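Local coordinates for 3'-5'-exonuclease (Saccharomyces cerevisiae, PDB 3E2V), which probably cuts double-stranded DNA as an endonuclease and trims it from the 3' to the 5' end as an exonuclease of the TatD family, using magnesium, at residues A[21-26]-A[303-308]; A[44-49]-A[356-361]; A[132-137]-A[226-231]; A[184-189]-A[240-245]. All coordinates share one frame; numbering follows the deposited sequence.

Contact 1: residues A[21-26]-A[303-308]; sequences LTDPMF and DAPWCE. With MG (magnesium ion), chain E.
Asp23 OD1 and Trp306 NE1 share water 1, which donates to Asp23 OD1 at 2.7 Å and accepts the indole N-H. The other oxygen, Asp23 OD2, takes the backbone N-H of Met25 at 2.9 Å, an Asx turn that fixes the rotation of the group. With CG anti to the backbone N (chi1 -169°), the carboxylate lies against Pro305 CG and stands nearly upright to the indole plane, its OD1 3.6 Å from Trp306 CZ2. Replacing Asp23 by an alanine would probably leave the water on Trp306 NE1 without its acceptor and the turn at Met25 without its side-chain acceptor. Beside the carboxylate, the bent Met25 chain sets CE 3.5 Å from Trp306 CH2 and against Pro305, whose CG sits over the centre of the indole face. Deeper, Phe26 packs its CE2 3.7 Å from Pro305 CD and turns its edge to Ala304. A cis peptide bond links Ala304 to Pro305. Just upstream, Asp303 OD1 binds magnesium at 2.2 Å, alongside His253 and four waters. Apolar packing and one bridging water join the loop after strand 18-19 to the metal-binding loop after strand 298-300, at the catalytic end of the TatD TIM barrel.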
loop_
_atom_site.group_PDB
_atom_site.type_symbol
_atom_site.label_atom_id
_atom_site.label_comp_id
_atom_site.label_asym_id
_atom_site.label_seq_id
_atom_site.Cartn_x
_atom_site.Cartn_y
_atom_site.Cartn_z
ATOM N N LEU A 21 7.834 -0.165 -5.541
ATOM C CA LEU A 21 9.183 -0.312 -6.080
ATOM C C LEU A 21 9.254 -1.045 -7.410
ATOM O O LEU A 21 10.215 -0.854 -8.165
ATOM C CB LEU A 21 10.070 -0.983 -5.037
ATOM C CG LEU A 21 11.567 -0.792 -5.297
ATOM C CD1 LEU A 21 11.996 0.677 -5.176
ATOM C CD2 LEU A 21 12.373 -1.667 -4.347
ATOM N N THR A 22 8.249 -1.853 -7.721
ATOM C CA THR A 22 8.204 -2.490 -9.038
ATOM C C THR A 22 7.755 -1.560 -10.165
ATOM O O THR A 22 7.734 -1.988 -11.327
ATOM C CB THR A 22 7.265 -3.698 -9.055
ATOM O OG1 THR A 22 5.909 -3.258 -8.844
ATOM C CG2 THR A 22 7.659 -4.703 -7.992
ATOM N N ASP A 23 7.364 -0.317 -9.856
ATOM C CA ASP A 23 6.851 0.551 -10.897
ATOM C C ASP A 23 7.888 0.774 -11.997
ATOM O O ASP A 23 9.063 0.952 -11.694
ATOM C CB ASP A 23 6.413 1.890 -10.336
ATOM C CG ASP A 23 5.648 2.676 -11.360
ATOM O OD1 ASP A 23 4.424 2.487 -11.454
ATOM O OD2 ASP A 23 6.287 3.417 -12.121
ATOM N N PRO A 24 7.465 0.726 -13.277
ATOM C CA PRO A 24 8.444 0.941 -14.344
ATOM C C PRO A 24 9.303 2.202 -14.260
ATOM O O PRO A 24 10.441 2.176 -14.728
ATOM C CB PRO A 24 7.585 0.920 -15.610
ATOM C CG PRO A 24 6.480 -0.033 -15.238
ATOM C CD PRO A 24 6.141 0.391 -13.830
ATOM N N MET A 25 8.809 3.270 -13.637
ATOM C CA MET A 25 9.614 4.505 -13.533
ATOM C C MET A 25 10.913 4.266 -12.740
ATOM O O MET A 25 11.958 4.850 -13.035
ATOM C CB MET A 25 8.813 5.650 -12.891
ATOM C CG MET A 25 7.756 6.263 -13.794
ATOM S SD MET A 25 7.054 7.841 -13.107
ATOM C CE MET A 25 5.445 7.252 -12.688
ATOM N N PHE A 26 10.842 3.382 -11.741
ATOM C CA PHE A 26 12.022 3.047 -10.944
ATOM C C PHE A 26 13.014 2.164 -11.702
ATOM O O PHE A 26 14.157 1.953 -11.269
ATOM C CB PHE A 26 11.620 2.411 -9.610
ATOM C CG PHE A 26 10.879 3.353 -8.703
ATOM C CD1 PHE A 26 11.303 4.670 -8.558
ATOM C CD2 PHE A 26 9.755 2.921 -7.983
ATOM C CE1 PHE A 26 10.614 5.552 -7.711
ATOM C CE2 PHE A 26 9.074 3.777 -7.124
ATOM C CZ PHE A 26 9.502 5.100 -6.989
ATOM N N ASP A 303 3.662 6.486 -1.376
ATOM C CA ASP A 303 3.050 5.987 -2.629
ATOM C C ASP A 303 3.967 6.218 -3.828
ATOM O O ASP A 303 3.502 6.195 -4.980
ATOM C CB ASP A 303 1.644 6.573 -2.870
ATOM C CG ASP A 303 0.772 5.644 -3.683
ATOM O OD1 ASP A 303 0.857 4.408 -3.472
ATOM O OD2 ASP A 303 -0.006 6.147 -4.530
ATOM N N ALA A 304 5.265 6.398 -3.562
ATOM C CA ALA A 304 6.217 6.642 -4.664
ATOM C C ALA A 304 6.053 5.542 -5.738
ATOM O O ALA A 304 5.891 4.358 -5.409
ATOM C CB ALA A 304 7.605 6.674 -4.139
ATOM N N PRO A 305 6.085 5.905 -7.025
ATOM C CA PRO A 305 6.466 7.198 -7.593
ATOM C C PRO A 305 5.357 8.242 -7.680
ATOM O O PRO A 305 5.583 9.312 -8.257
ATOM C CB PRO A 305 6.896 6.815 -9.008
ATOM C CG PRO A 305 5.900 5.745 -9.376
ATOM C CD PRO A 305 5.735 4.923 -8.081
ATOM N N TRP A 306 4.178 7.924 -7.156
ATOM C CA TRP A 306 3.015 8.813 -7.177
ATOM C C TRP A 306 3.005 9.743 -5.974
ATOM O O TRP A 306 3.855 9.641 -5.080
ATOM C CB TRP A 306 1.738 7.962 -7.159
ATOM C CG TRP A 306 1.830 6.797 -8.103
ATOM C CD1 TRP A 306 1.866 5.463 -7.776
ATOM C CD2 TRP A 306 1.923 6.864 -9.525
ATOM N NE1 TRP A 306 1.968 4.703 -8.913
ATOM C CE2 TRP A 306 2.006 5.533 -10.003
ATOM C CE3 TRP A 306 1.936 7.922 -10.449
ATOM C CZ2 TRP A 306 2.109 5.230 -11.370
ATOM C CZ3 TRP A 306 2.035 7.620 -11.811
ATOM C CH2 TRP A 306 2.119 6.283 -12.253
ATOM N N CYS A 307 2.058 10.683 -5.986
ATOM C CA CYS A 307 1.736 11.496 -4.809
ATOM C C CYS A 307 2.817 12.476 -4.365
ATOM O O CYS A 307 2.949 12.784 -3.171
ATOM C CB CYS A 307 1.272 10.608 -3.651
ATOM S SG CYS A 307 -0.223 9.639 -4.046
ATOM N N GLU A 308 3.562 13.007 -5.339
ATOM C CA GLU A 308 4.492 14.113 -5.052
ATOM C C GLU A 308 3.720 15.256 -4.401
ATOM O O GLU A 308 2.631 15.596 -4.844
ATOM C CB GLU A 308 5.142 14.602 -6.348
ATOM C CG GLU A 308 6.211 15.656 -6.152
ATOM C CD GLU A 308 6.731 16.237 -7.465
ATOM O OE1 GLU A 308 6.194 15.894 -8.553
ATOM O OE2 GLU A 308 7.670 17.071 -7.407
HETATM MG MG MG E . -0.926 3.081 -3.815
HETATM O O HOH W 1 2.850 1.982 -9.318
HETATM O O HOH W 2 -0.498 3.216 -5.827
HETATM O O HOH W 3 -2.265 4.555 -4.098
HETATM O O HOH W 4 0.262 1.402 -3.832
HETATM O O HOH W 5 -3.063 1.747 -4.361
#

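Contact 2: residues A[44-49]-A[356-361]; sequences LERAAQ and RNEPCN
Arg46 grips Glu358 side-on with two nitrogens, one to each carboxylate oxygen. The NE bond is nearly straight (176°) and runs in the guanidinium plane: Arg46 NE lies 2.7 Å from Glu358 OE1, using its syn lone pair. The second bond, from Arg46 NH2 to Glu358 OE2 at 2.9 Å, is more bent, in keeping with guanidinium and carboxylate planes turned 42° apart. Glu358 OE2 also accepts from Arg356 NH2 at 3.1 Å, on its anti side but from the same face as Arg46. The two NH2 groups come within 3.4 Å of each other; the shared carboxylate and Asp39, which forms salt bridges with both, probably offset their like charges. The chi3 bend of Arg46 (-73°) turns its guanidinium group toward the acid. Around this charged core, Ala47 CB rests 4.0 Å from Pro359 CG, and Cys360 CB lies 3.6 Å from Ala47 CA, where the two backbones pass close. Further out, Asn361 ND2 donates to Asn357 OD1 at 2.8 Å, closing the turn that carries Glu358 and Pro359. All touching residues are buried; the salt-bridge network ties helix 40-49, between barrel strands 14-16 and 52-57, to the loop before helix 362-373 of the TIM barrel.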
loop_
_atom_site.group_PDB
_atom_site.type_symbol
_atom_site.label_atom_id
_atom_site.label_comp_id
_atom_site.label_asym_id
_atom_site.label_seq_id
_atom_site.Cartn_x
_atom_site.Cartn_y
_atom_site.Cartn_z
ATOM N N LEU A 44 17.280 3.775 -3.076
ATOM C CA LEU A 44 17.255 3.285 -1.702
ATOM C C LEU A 44 18.327 3.963 -0.859
ATOM O O LEU A 44 18.087 4.238 0.317
ATOM C CB LEU A 44 17.356 1.754 -1.672
ATOM C CG LEU A 44 16.141 1.029 -2.284
ATOM C CD1 LEU A 44 16.446 -0.444 -2.576
ATOM C CD2 LEU A 44 14.867 1.155 -1.423
ATOM N N GLU A 45 19.477 4.243 -1.457
ATOM C CA GLU A 45 20.530 5.018 -0.791
ATOM C C GLU A 45 20.052 6.427 -0.423
ATOM O O GLU A 45 20.327 6.915 0.686
ATOM C CB GLU A 45 21.803 5.046 -1.656
ATOM C CG GLU A 45 22.422 3.659 -1.793
ATOM C CD GLU A 45 23.575 3.558 -2.791
ATOM O OE1 GLU A 45 23.846 4.525 -3.532
ATOM O OE2 GLU A 45 24.213 2.481 -2.812
ATOM N N ARG A 46 19.324 7.084 -1.328
ATOM C CA ARG A 46 18.748 8.406 -1.043
ATOM C C ARG A 46 17.772 8.322 0.131
ATOM O O ARG A 46 17.787 9.178 1.028
ATOM C CB ARG A 46 18.037 8.998 -2.259
ATOM C CG ARG A 46 18.986 9.423 -3.360
ATOM C CD ARG A 46 18.267 10.177 -4.438
ATOM N NE ARG A 46 17.404 9.365 -5.313
ATOM C CZ ARG A 46 17.841 8.664 -6.356
ATOM N NH1 ARG A 46 19.150 8.572 -6.621
ATOM N NH2 ARG A 46 16.968 8.006 -7.112
ATOM N N ALA A 47 16.919 7.297 0.127
ATOM C CA ALA A 47 15.959 7.134 1.211
ATOM C C ALA A 47 16.657 6.927 2.567
ATOM O O ALA A 47 16.270 7.518 3.575
ATOM C CB ALA A 47 14.996 5.973 0.891
ATOM N N ALA A 48 17.692 6.085 2.579
ATOM C CA ALA A 48 18.432 5.788 3.820
ATOM C C ALA A 48 19.099 7.054 4.359
ATOM O O ALA A 48 19.116 7.313 5.574
ATOM C CB ALA A 48 19.464 4.707 3.584
ATOM N N GLN A 49 19.621 7.863 3.445
ATOM C CA GLN A 49 20.257 9.127 3.810
ATOM C C GLN A 49 19.247 10.092 4.430
ATOM O O GLN A 49 19.614 10.923 5.275
ATOM C CB GLN A 49 20.940 9.745 2.585
ATOM C CG GLN A 49 21.772 10.977 2.928
ATOM C CD GLN A 49 22.686 11.404 1.800
ATOM O OE1 GLN A 49 23.313 10.568 1.127
ATOM N NE2 GLN A 49 22.769 12.702 1.589
ATOM N N ARG A 356 8.939 12.291 -10.512
ATOM C CA ARG A 356 8.940 10.918 -9.999
ATOM C C ARG A 356 9.173 10.975 -8.493
ATOM O O ARG A 356 10.281 11.285 -8.025
ATOM C CB ARG A 356 10.026 10.063 -10.675
ATOM C CG ARG A 356 10.027 8.592 -10.247
ATOM C CD ARG A 356 11.188 7.835 -10.872
ATOM N NE ARG A 356 12.455 8.150 -10.202
ATOM C CZ ARG A 356 13.607 7.495 -10.365
ATOM N NH1 ARG A 356 13.707 6.454 -11.196
ATOM N NH2 ARG A 356 14.685 7.890 -9.678
ATOM N N ASN A 357 8.127 10.671 -7.725
ATOM C CA ASN A 357 8.273 10.712 -6.271
ATOM C C ASN A 357 9.145 9.561 -5.767
ATOM O O ASN A 357 9.322 8.556 -6.464
ATOM C CB ASN A 357 6.894 10.729 -5.603
ATOM C CG ASN A 357 6.948 11.210 -4.172
ATOM O OD1 ASN A 357 7.918 11.854 -3.746
ATOM N ND2 ASN A 357 5.912 10.877 -3.412
ATOM N N GLU A 358 9.718 9.718 -4.570
ATOM C CA GLU A 358 10.603 8.711 -4.003
ATOM C C GLU A 358 10.366 8.513 -2.514
ATOM O O GLU A 358 9.868 9.429 -1.845
ATOM C CB GLU A 358 12.071 9.099 -4.200
ATOM C CG GLU A 358 12.491 9.267 -5.651
ATOM C CD GLU A 358 14.005 9.274 -5.827
ATOM O OE1 GLU A 358 14.730 9.187 -4.817
ATOM O OE2 GLU A 358 14.473 9.397 -6.985
ATOM N N PRO A 359 10.755 7.339 -1.986
ATOM C CA PRO A 359 10.631 7.124 -0.529
ATOM C C PRO A 359 11.444 8.112 0.322
ATOM O O PRO A 359 11.101 8.329 1.499
ATOM C CB PRO A 359 11.117 5.674 -0.335
ATOM C CG PRO A 359 11.932 5.368 -1.571
ATOM C CD PRO A 359 11.272 6.141 -2.687
ATOM N N CYS A 360 12.489 8.732 -0.232
ATOM C CA CYS A 360 13.226 9.723 0.560
ATOM C C CYS A 360 12.388 10.942 0.901
ATOM O O CYS A 360 12.826 11.807 1.681
ATOM C CB CYS A 360 14.527 10.181 -0.115
ATOM S SG CYS A 360 14.331 11.092 -1.668
ATOM N N ASN A 361 11.192 11.026 0.332
ATOM C CA ASN A 361 10.289 12.131 0.617
ATOM C C ASN A 361 9.314 11.858 1.762
ATOM O O ASN A 361 8.396 12.640 2.005
ATOM C CB ASN A 361 9.568 12.573 -0.659
ATOM C CG ASN A 361 10.504 13.299 -1.612
ATOM O OD1 ASN A 361 11.585 13.731 -1.215
ATOM N ND2 ASN A 361 10.117 13.398 -2.869
#

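Contact 3: residues A[132-137]-A[226-231]; sequences SFAQGK and DTFQLQ
Ala134 and Phe228 form the close-packed side of this contact, with Ala134 CB 3.7 Å from Phe228 CE1. Val127 of helix 118-129 touches both residues, and Phe180 of helix 174-187 meets the Phe228 ring with planes at about 60°. Thr227 CG2 lies over one face of the same ring, offset toward the rim. The segment begins with a type I beta turn from Asp226 to Gln229, and the Asp226 carboxylate holds the next backbone in place by accepting from Leu230 N and Gln231 N. This turn packs on the first part of helix 132-149, away from the magnesium site. Toward the more exposed side, contacts become polar: Gln135, extended beyond CG, donates from NE2 to Thr227 O at 3.0 Å, with the acceptor in the plane of its amide. Exposed Gln229 stacks its amide against that of Gln135, the planes 15° apart. Were Gln135 an alanine, Thr227 O would probably lose this donor and the Gln229 amide its stacking partner. Water 6 donates to Gln135 O at 2.8 Å and to Phe228 O at 2.9 Å, bridging the backbones where they do not bond directly.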
loop_
_atom_site.group_PDB
_atom_site.type_symbol
_atom_site.label_atom_id
_atom_site.label_comp_id
_atom_site.label_asym_id
_atom_site.label_seq_id
_atom_site.Cartn_x
_atom_site.Cartn_y
_atom_site.Cartn_z
ATOM N N SER A 132 -14.614 -22.971 -12.030
ATOM C CA SER A 132 -13.414 -23.800 -11.941
ATOM C C SER A 132 -12.088 -23.040 -12.124
ATOM O O SER A 132 -11.144 -23.261 -11.365
ATOM C CB SER A 132 -13.496 -24.976 -12.918
ATOM O OG SER A 132 -12.234 -25.606 -13.040
ATOM N N PHE A 133 -12.017 -22.162 -13.124
ATOM C CA PHE A 133 -10.782 -21.420 -13.371
ATOM C C PHE A 133 -10.445 -20.524 -12.172
ATOM O O PHE A 133 -9.316 -20.563 -11.673
ATOM C CB PHE A 133 -10.831 -20.637 -14.695
ATOM C CG PHE A 133 -9.539 -19.955 -15.035
ATOM C CD1 PHE A 133 -8.551 -20.623 -15.750
ATOM C CD2 PHE A 133 -9.291 -18.656 -14.600
ATOM C CE1 PHE A 133 -7.341 -19.997 -16.053
ATOM C CE2 PHE A 133 -8.086 -18.020 -14.896
ATOM C CZ PHE A 133 -7.105 -18.690 -15.625
ATOM N N ALA A 134 -11.444 -19.788 -11.685
ATOM C CA ALA A 134 -11.247 -18.933 -10.500
ATOM C C ALA A 134 -10.868 -19.729 -9.262
ATOM O O ALA A 134 -10.048 -19.287 -8.456
ATOM C CB ALA A 134 -12.484 -18.086 -10.234
ATOM N N GLN A 135 -11.463 -20.905 -9.096
ATOM C CA GLN A 135 -11.066 -21.788 -7.998
ATOM C C GLN A 135 -9.566 -22.103 -8.037
ATOM O O GLN A 135 -8.884 -22.085 -7.003
ATOM C CB GLN A 135 -11.886 -23.085 -7.993
ATOM C CG GLN A 135 -13.322 -22.929 -7.519
ATOM C CD GLN A 135 -14.206 -24.086 -7.961
ATOM O OE1 GLN A 135 -13.769 -24.969 -8.702
ATOM N NE2 GLN A 135 -15.458 -24.083 -7.507
ATOM N N GLY A 136 -9.057 -22.373 -9.241
ATOM C CA GLY A 136 -7.629 -22.653 -9.415
ATOM C C GLY A 136 -6.735 -21.456 -9.141
ATOM O O GLY A 136 -5.649 -21.603 -8.576
ATOM N N LYS A 137 -7.191 -20.277 -9.548
ATOM C CA LYS A 137 -6.404 -19.068 -9.318
ATOM C C LYS A 137 -6.352 -18.705 -7.840
ATOM O O LYS A 137 -5.321 -18.254 -7.336
ATOM C CB LYS A 137 -6.920 -17.890 -10.151
ATOM C CG LYS A 137 -6.720 -18.080 -11.669
ATOM C CD LYS A 137 -5.258 -18.322 -12.045
ATOM C CE LYS A 137 -4.456 -17.028 -12.073
ATOM N NZ LYS A 137 -3.052 -17.296 -12.536
ATOM N N ASP A 226 -19.554 -21.859 0.115
ATOM C CA ASP A 226 -18.154 -21.996 -0.325
ATOM C C ASP A 226 -18.034 -22.215 -1.844
ATOM O O ASP A 226 -17.438 -23.200 -2.299
ATOM C CB ASP A 226 -17.449 -23.107 0.465
ATOM C CG ASP A 226 -15.929 -23.110 0.273
ATOM O OD1 ASP A 226 -15.344 -22.072 -0.146
ATOM O OD2 ASP A 226 -15.314 -24.153 0.563
ATOM N N THR A 227 -18.583 -21.274 -2.608
ATOM C CA THR A 227 -18.592 -21.334 -4.067
ATOM C C THR A 227 -17.217 -21.653 -4.649
ATOM O O THR A 227 -17.095 -22.437 -5.603
ATOM C CB THR A 227 -19.140 -20.021 -4.651
ATOM O OG1 THR A 227 -20.504 -19.861 -4.221
ATOM C CG2 THR A 227 -19.092 -20.019 -6.180
ATOM N N PHE A 228 -16.175 -21.065 -4.066
ATOM C CA PHE A 228 -14.825 -21.225 -4.615
ATOM C C PHE A 228 -14.001 -22.320 -3.948
ATOM O O PHE A 228 -12.794 -22.451 -4.180
ATOM C CB PHE A 228 -14.124 -19.854 -4.687
ATOM C CG PHE A 228 -14.846 -18.887 -5.596
ATOM C CD1 PHE A 228 -14.593 -18.881 -6.962
ATOM C CD2 PHE A 228 -15.830 -18.046 -5.103
ATOM C CE1 PHE A 228 -15.301 -18.007 -7.812
ATOM C CE2 PHE A 228 -16.538 -17.173 -5.936
ATOM C CZ PHE A 228 -16.277 -17.164 -7.302
ATOM N N GLN A 229 -14.682 -23.131 -3.132
ATOM C CA GLN A 229 -14.113 -24.371 -2.591
ATOM C C GLN A 229 -12.820 -24.157 -1.792
ATOM O O GLN A 229 -11.872 -24.940 -1.873
ATOM C CB GLN A 229 -13.928 -25.446 -3.692
ATOM C CG GLN A 229 -15.230 -25.898 -4.368
ATOM C CD GLN A 229 -15.043 -27.017 -5.402
ATOM O OE1 GLN A 229 -13.925 -27.325 -5.830
ATOM N NE2 GLN A 229 -16.159 -27.616 -5.821
ATOM N N LEU A 230 -12.804 -23.103 -0.979
ATOM C CA LEU A 230 -11.617 -22.766 -0.197
ATOM C C LEU A 230 -11.412 -23.723 0.963
ATOM O O LEU A 230 -10.291 -23.931 1.422
ATOM C CB LEU A 230 -11.716 -21.338 0.332
ATOM C CG LEU A 230 -11.866 -20.209 -0.682
ATOM C CD1 LEU A 230 -11.978 -18.870 0.045
ATOM C CD2 LEU A 230 -10.705 -20.182 -1.673
ATOM N N GLN A 231 -12.504 -24.302 1.445
ATOM C CA GLN A 231 -12.432 -25.217 2.580
ATOM C C GLN A 231 -11.843 -26.579 2.178
ATOM O O GLN A 231 -11.679 -27.462 3.024
ATOM C CB GLN A 231 -13.811 -25.319 3.259
ATOM C CG GLN A 231 -14.204 -23.991 3.929
ATOM C CD GLN A 231 -15.660 -23.915 4.340
ATOM O OE1 GLN A 231 -16.237 -24.887 4.846
ATOM N NE2 GLN A 231 -16.265 -22.752 4.138
HETATM O O HOH W 6 -9.980 -22.854 -4.567
#

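Contact 4: residues A[184-189]-A[240-245]; sequences QLKISC and GFYKFH. With GOL (glycerol), chain C.
The short strand 241-242, paired antiparallel with strand 221-222 in a two-stranded sheet, packs Tyr242 on the last turns of helix 174-187. Lys186 lays its aliphatic chain across the Tyr242 ring in a CH-pi contact: CG stands over the centre of one face, 3.8 Å from the ring centroid. The extended Lys186 chain runs on beyond the ring, and its NZ finds salt bridges with Asp223 and Glu183. At the rim of the ring, Tyr242 CE1 approaches Lys186 O at 3.4 Å, while Cys189 CB meets the edge at CD1, 3.8 Å away. Glycerol, probably from the crystallisation liquor, covers the opposite face; its O1 donates to Cys189 O at 2.7 Å, and Gly240 N donates to its O3. Further along, Phe244 presents its edge to two groups: Cys189 SG, a sulfur-aromatic contact 4.0 Å from CD1, and Leu185 CD2, also 4.0 Å from CZ. With CG beside the backbone N (chi1 -67°), this ring reaches back to the helix. Outward from there, Phe217 and Leu214 of helix 207-219 touch Phe244 and Leu185, Ile162 of strand 156-165 lies against Leu185, and Ile187 faces helix 132-149.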
loop_
_atom_site.group_PDB
_atom_site.type_symbol
_atom_site.label_atom_id
_atom_site.label_comp_id
_atom_site.label_asym_id
_atom_site.label_seq_id
_atom_site.Cartn_x
_atom_site.Cartn_y
_atom_site.Cartn_z
ATOM N N GLN A 184 -10.450 -13.210 -1.232
ATOM C CA GLN A 184 -9.112 -12.994 -0.676
ATOM C C GLN A 184 -9.125 -12.768 0.826
ATOM O O GLN A 184 -8.222 -13.215 1.532
ATOM C CB GLN A 184 -8.402 -11.852 -1.418
ATOM C CG GLN A 184 -8.005 -12.259 -2.848
ATOM C CD GLN A 184 -7.286 -11.139 -3.564
ATOM O OE1 GLN A 184 -6.057 -11.068 -3.527
ATOM N NE2 GLN A 184 -8.049 -10.218 -4.170
ATOM N N LEU A 185 -10.153 -12.086 1.331
ATOM C CA LEU A 185 -10.289 -11.988 2.773
ATOM C C LEU A 185 -10.445 -13.374 3.391
ATOM O O LEU A 185 -9.876 -13.652 4.436
ATOM C CB LEU A 185 -11.450 -11.073 3.165
ATOM C CG LEU A 185 -11.229 -9.587 2.876
ATOM C CD1 LEU A 185 -12.531 -8.854 3.108
ATOM C CD2 LEU A 185 -10.089 -8.999 3.734
ATOM N N LYS A 186 -11.206 -14.239 2.733
ATOM C CA LYS A 186 -11.371 -15.594 3.262
ATOM C C LYS A 186 -10.036 -16.336 3.294
ATOM O O LYS A 186 -9.671 -16.954 4.292
ATOM C CB LYS A 186 -12.379 -16.375 2.432
ATOM C CG LYS A 186 -13.828 -15.937 2.601
ATOM C CD LYS A 186 -14.708 -16.719 1.628
ATOM C CE LYS A 186 -16.157 -16.255 1.679
ATOM N NZ LYS A 186 -16.954 -16.928 0.585
ATOM N N ILE A 187 -9.304 -16.263 2.197
ATOM C CA ILE A 187 -7.989 -16.904 2.120
ATOM C C ILE A 187 -7.078 -16.424 3.236
ATOM O O ILE A 187 -6.361 -17.216 3.841
ATOM C CB ILE A 187 -7.331 -16.675 0.731
ATOM C CG1 ILE A 187 -7.932 -17.639 -0.291
ATOM C CG2 ILE A 187 -5.798 -16.796 0.804
ATOM C CD1 ILE A 187 -7.530 -17.285 -1.705
ATOM N N SER A 188 -7.144 -15.132 3.545
ATOM C CA SER A 188 -6.279 -14.535 4.564
ATOM C C SER A 188 -6.595 -15.042 5.978
ATOM O O SER A 188 -5.867 -14.747 6.925
ATOM C CB SER A 188 -6.403 -13.009 4.529
ATOM O OG SER A 188 -7.557 -12.557 5.227
ATOM N N CYS A 189 -7.727 -15.743 6.098
ATOM C CA CYS A 189 -8.190 -16.349 7.366
ATOM C C CYS A 189 -8.065 -17.871 7.420
ATOM O O CYS A 189 -8.430 -18.489 8.433
ATOM C CB CYS A 189 -9.670 -15.985 7.648
ATOM S SG CYS A 189 -9.996 -14.231 7.883
ATOM N N GLY A 240 -16.568 -23.346 8.469
ATOM C CA GLY A 240 -16.898 -22.283 7.523
ATOM C C GLY A 240 -17.008 -20.901 8.157
ATOM O O GLY A 240 -17.460 -19.953 7.504
ATOM N N PHE A 241 -16.650 -20.812 9.442
ATOM C CA PHE A 241 -16.738 -19.556 10.192
ATOM C C PHE A 241 -15.480 -18.713 9.987
ATOM O O PHE A 241 -14.367 -19.116 10.353
ATOM C CB PHE A 241 -16.962 -19.834 11.684
ATOM C CG PHE A 241 -17.153 -18.594 12.521
ATOM C CD1 PHE A 241 -18.286 -17.818 12.394
ATOM C CD2 PHE A 241 -16.204 -18.241 13.464
ATOM C CE1 PHE A 241 -18.479 -16.680 13.184
ATOM C CE2 PHE A 241 -16.380 -17.103 14.255
ATOM C CZ PHE A 241 -17.523 -16.324 14.112
ATOM N N TYR A 242 -15.693 -17.542 9.396
ATOM C CA TYR A 242 -14.640 -16.561 9.124
ATOM C C TYR A 242 -14.765 -15.379 10.082
ATOM O O TYR A 242 -15.802 -14.716 10.106
ATOM C CB TYR A 242 -14.761 -16.044 7.697
ATOM C CG TYR A 242 -14.369 -17.073 6.660
ATOM C CD1 TYR A 242 -13.034 -17.254 6.319
ATOM C CD2 TYR A 242 -15.329 -17.875 6.046
ATOM C CE1 TYR A 242 -12.651 -18.196 5.382
ATOM C CE2 TYR A 242 -14.960 -18.824 5.106
ATOM C CZ TYR A 242 -13.617 -18.972 4.778
ATOM O OH TYR A 242 -13.233 -19.902 3.842
ATOM N N LYS A 243 -13.702 -15.100 10.835
ATOM C CA LYS A 243 -13.661 -13.909 11.685
ATOM C C LYS A 243 -12.223 -13.446 11.840
ATOM O O LYS A 243 -11.349 -14.260 12.122
ATOM C CB LYS A 243 -14.276 -14.182 13.085
ATOM C CG LYS A 243 -14.403 -12.933 13.936
ATOM C CD LYS A 243 -14.956 -13.236 15.325
ATOM C CE LYS A 243 -15.167 -11.921 16.075
ATOM N NZ LYS A 243 -15.563 -12.152 17.508
ATOM N N PHE A 244 -11.975 -12.147 11.685
ATOM C CA PHE A 244 -10.628 -11.647 11.922
ATOM C C PHE A 244 -10.175 -11.916 13.358
ATOM O O PHE A 244 -10.934 -11.750 14.322
ATOM C CB PHE A 244 -10.540 -10.144 11.698
ATOM C CG PHE A 244 -10.744 -9.687 10.277
ATOM C CD1 PHE A 244 -10.358 -10.453 9.168
ATOM C CD2 PHE A 244 -11.252 -8.420 10.060
ATOM C CE1 PHE A 244 -10.543 -9.961 7.850
ATOM C CE2 PHE A 244 -11.427 -7.923 8.755
ATOM C CZ PHE A 244 -11.059 -8.694 7.650
ATOM N N HIS A 245 -8.911 -12.305 13.493
ATOM C CA HIS A 245 -8.287 -12.369 14.801
ATOM C C HIS A 245 -8.435 -11.027 15.528
ATOM O O HIS A 245 -8.340 -9.979 14.889
ATOM C CB HIS A 245 -6.804 -12.688 14.621
ATOM C CG HIS A 245 -6.109 -13.053 15.895
ATOM N ND1 HIS A 245 -5.640 -12.111 16.781
ATOM C CD2 HIS A 245 -5.797 -14.260 16.429
ATOM C CE1 HIS A 245 -5.082 -12.717 17.815
ATOM N NE2 HIS A 245 -5.162 -14.020 17.625
HETATM C C1 GOL C . -11.885 -19.823 8.605
HETATM O O1 GOL C . -10.718 -19.610 9.361
HETATM C C2 GOL C . -11.915 -21.207 7.971
HETATM O O2 GOL C . -11.311 -22.178 8.799
HETATM C C3 GOL C . -13.339 -21.544 7.550
HETATM O O3 GOL C . -13.728 -22.860 7.905
#

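The four contacts fall into two groups. Contacts 1 and 2 lie with centres 11 Å apart and touch: Asn357 of contact 2 probably hydrogen-bonds through ND2 to Trp306 O and through its backbone N to Pro305 O. Through Asn357 the 356-361 loop lies directly against the magnesium loop; the Pro359 side chain is about 10 Å from that of Asp303. Contacts 3 and 4, centres 15 Å apart, meet through Leu230, whose CD1 packs 3.5 Å from Lys186 CB. Contact 4 lies across the chain's centre, 31 Å from contact 1 between centres; the Leu185 side chain is nevertheless about 11 Å from that of Glu161, a magnesium ligand of this protein not bound to the ion here.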